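N-acetyltransferase (Escherichia coli, PDB 6GTQ) probably transfers an acetyl group from acetyl-coenzyme A to an acceptor amine. Local coordinates at residues T113-A118 against H144-S149. The protein carries 1 engineered substitution. Numbering follows the deposited sequence.
Sequences TLVAHA and HTFFKS. Engineered in segment 144-149: Phe147 (natural residue Tyr).
Val115 meets the neighbouring phenylalanines Phe146 and Phe147 through a single methyl group, and the contact is wholly apolar. CG2 of Val115 lies 3.8 Å from CE1 of Phe147 and 4.0 Å from CE2 of Phe146, reaching both rings at their edges, near the ring planes. With CG1 anti to the backbone N (chi1 176°), the valine leaves CG2 as the branch directed at the rings. The two helical segments stay well apart, 9.1 Å between CA of Val115 and CA of Phe147; the gap is bridged from one side by Val115 CG2 and from the other by the two rings, and only 90 Å² is buried.

The rings also pack on each other: CD2 of Phe146 sits 3.8 Å above the plane of the Phe147 ring, over its centre. Phe147 is an engineered residue in place of the natural tyrosine. Its ring also makes an edge-to-face contact with Phe152.

Hydrogen bonds among the two segments all lie within one helix or the other. Ser149 OG donates to Phe146 O at 2.7 Å, tilted 29° from the carbonyl plane, and also bonds to a basic side chain on the chain of another protein.

Within the GNAT fold, helix 110-129 makes the beta-alpha-beta crossover between parallel, neighbouring strands 90-101 and 133-137, and helix 141-149 follows the latter. Leu150 and Phe152 also pack on Val115. Each helix packs on the sheet through its own side chains: Leu114 on Leu99 and Ile101, Phe146 on Leu99, Phe147 on Leu163.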
loop_
_atom_site.group_PDB
_atom_site.type_symbol
_atom_site.label_atom_id
_atom_site.label_comp_id
_atom_site.label_asym_id
_atom_site.label_seq_id
_atom_site.Cartn_x
_atom_site.Cartn_y
_atom_site.Cartn_z
ATOM N N THR A 113 -8.295 2.135 -4.585
ATOM C CA THR A 113 -8.790 0.746 -4.591
ATOM C C THR A 113 -7.640 -0.236 -4.275
ATOM O O THR A 113 -7.858 -1.231 -3.581
ATOM C CB THR A 113 -9.558 0.441 -5.892
ATOM O OG1 THR A 113 -10.592 1.412 -6.052
ATOM C CG2 THR A 113 -10.187 -0.956 -5.906
ATOM N N LEU A 114 -6.415 0.079 -4.747
ATOM C CA LEU A 114 -5.207 -0.713 -4.507
ATOM C C LEU A 114 -4.755 -0.626 -3.047
ATOM O O LEU A 114 -4.329 -1.635 -2.484
ATOM C CB LEU A 114 -4.086 -0.318 -5.484
ATOM C CG LEU A 114 -3.808 -1.329 -6.593
ATOM C CD1 LEU A 114 -4.912 -1.332 -7.635
ATOM C CD2 LEU A 114 -2.466 -1.068 -7.246
ATOM N N VAL A 115 -4.899 0.562 -2.425
ATOM C CA VAL A 115 -4.592 0.779 -1.002
ATOM C C VAL A 115 -5.599 -0.029 -0.142
ATOM O O VAL A 115 -5.193 -0.685 0.808
ATOM C CB VAL A 115 -4.559 2.289 -0.628
ATOM C CG1 VAL A 115 -4.338 2.492 0.871
ATOM C CG2 VAL A 115 -3.487 3.025 -1.422
ATOM N N ALA A 116 -6.890 -0.031 -0.529
ATOM C CA ALA A 116 -7.948 -0.783 0.157
ATOM C C ALA A 116 -7.697 -2.305 0.065
ATOM O O ALA A 116 -7.979 -3.033 1.020
ATOM C CB ALA A 116 -9.320 -0.414 -0.401
ATOM N N HIS A 117 -7.127 -2.762 -1.064
ATOM C CA HIS A 117 -6.745 -4.155 -1.285
ATOM C C HIS A 117 -5.591 -4.491 -0.332
ATOM O O HIS A 117 -5.676 -5.466 0.426
ATOM C CB HIS A 117 -6.347 -4.382 -2.748
ATOM C CG HIS A 117 -6.125 -5.826 -3.078
ATOM N ND1 HIS A 117 -4.907 -6.434 -2.866
ATOM C CD2 HIS A 117 -6.982 -6.741 -3.585
ATOM C CE1 HIS A 117 -5.054 -7.688 -3.252
ATOM N NE2 HIS A 117 -6.283 -7.918 -3.699
ATOM N N ALA A 118 -4.557 -3.632 -0.327
ATOM C CA ALA A 118 -3.384 -3.709 0.549
ATOM C C ALA A 118 -3.808 -3.797 2.010
ATOM O O ALA A 118 -3.369 -4.712 2.712
ATOM C CB ALA A 118 -2.487 -2.498 0.333
ATOM N N HIS A 144 1.651 12.377 -0.926
ATOM C CA HIS A 144 1.444 12.697 0.485
ATOM C C HIS A 144 0.021 13.189 0.714
ATOM O O HIS A 144 -0.631 12.821 1.685
ATOM C CB HIS A 144 2.446 13.763 0.918
ATOM C CG HIS A 144 2.557 13.929 2.400
ATOM N ND1 HIS A 144 3.493 13.257 3.155
ATOM C CD2 HIS A 144 1.861 14.702 3.266
ATOM C CE1 HIS A 144 3.363 13.603 4.423
ATOM N NE2 HIS A 144 2.379 14.478 4.517
ATOM N N THR A 145 -0.447 14.029 -0.196
ATOM C CA THR A 145 -1.812 14.560 -0.176
ATOM C C THR A 145 -2.801 13.387 -0.390
ATOM O O THR A 145 -3.794 13.284 0.339
ATOM C CB THR A 145 -1.937 15.706 -1.207
ATOM O OG1 THR A 145 -0.992 16.730 -0.878
ATOM C CG2 THR A 145 -3.343 16.298 -1.277
ATOM N N PHE A 146 -2.501 12.494 -1.361
ATOM C CA PHE A 146 -3.311 11.312 -1.666
ATOM C C PHE A 146 -3.463 10.398 -0.441
ATOM O O PHE A 146 -4.578 9.973 -0.131
ATOM C CB PHE A 146 -2.725 10.540 -2.868
ATOM C CG PHE A 146 -3.282 9.151 -3.075
ATOM C CD1 PHE A 146 -4.516 8.961 -3.684
ATOM C CD2 PHE A 146 -2.562 8.030 -2.676
ATOM C CE1 PHE A 146 -5.027 7.672 -3.876
ATOM C CE2 PHE A 146 -3.081 6.749 -2.856
ATOM C CZ PHE A 146 -4.302 6.577 -3.466
ATOM N N PHE A 147 -2.348 10.099 0.251
ATOM C CA PHE A 147 -2.382 9.245 1.431
ATOM C C PHE A 147 -3.098 9.919 2.598
ATOM O O PHE A 147 -3.840 9.236 3.300
ATOM C CB PHE A 147 -0.989 8.710 1.797
ATOM C CG PHE A 147 -0.509 7.660 0.816
ATOM C CD1 PHE A 147 -1.227 6.483 0.621
ATOM C CD2 PHE A 147 0.671 7.840 0.101
ATOM C CE1 PHE A 147 -0.797 5.525 -0.300
ATOM C CE2 PHE A 147 1.105 6.879 -0.816
ATOM C CZ PHE A 147 0.363 5.733 -1.019
ATOM N N LYS A 148 -2.961 11.263 2.742
ATOM C CA LYS A 148 -3.658 12.059 3.762
ATOM C C LYS A 148 -5.176 12.017 3.549
ATOM O O LYS A 148 -5.919 11.922 4.525
ATOM C CB LYS A 148 -3.170 13.519 3.775
ATOM C CG LYS A 148 -1.948 13.766 4.645
ATOM C CD LYS A 148 -1.930 15.187 5.173
ATOM C CE LYS A 148 -0.682 15.947 4.787
ATOM N NZ LYS A 148 -0.821 16.638 3.474
ATOM N N SER A 149 -5.634 12.060 2.273
ATOM C CA SER A 149 -7.059 12.007 1.899
ATOM C C SER A 149 -7.681 10.629 2.166
ATOM O O SER A 149 -8.902 10.511 2.296
ATOM C CB SER A 149 -7.266 12.433 0.448
ATOM O OG SER A 149 -6.785 11.461 -0.465
#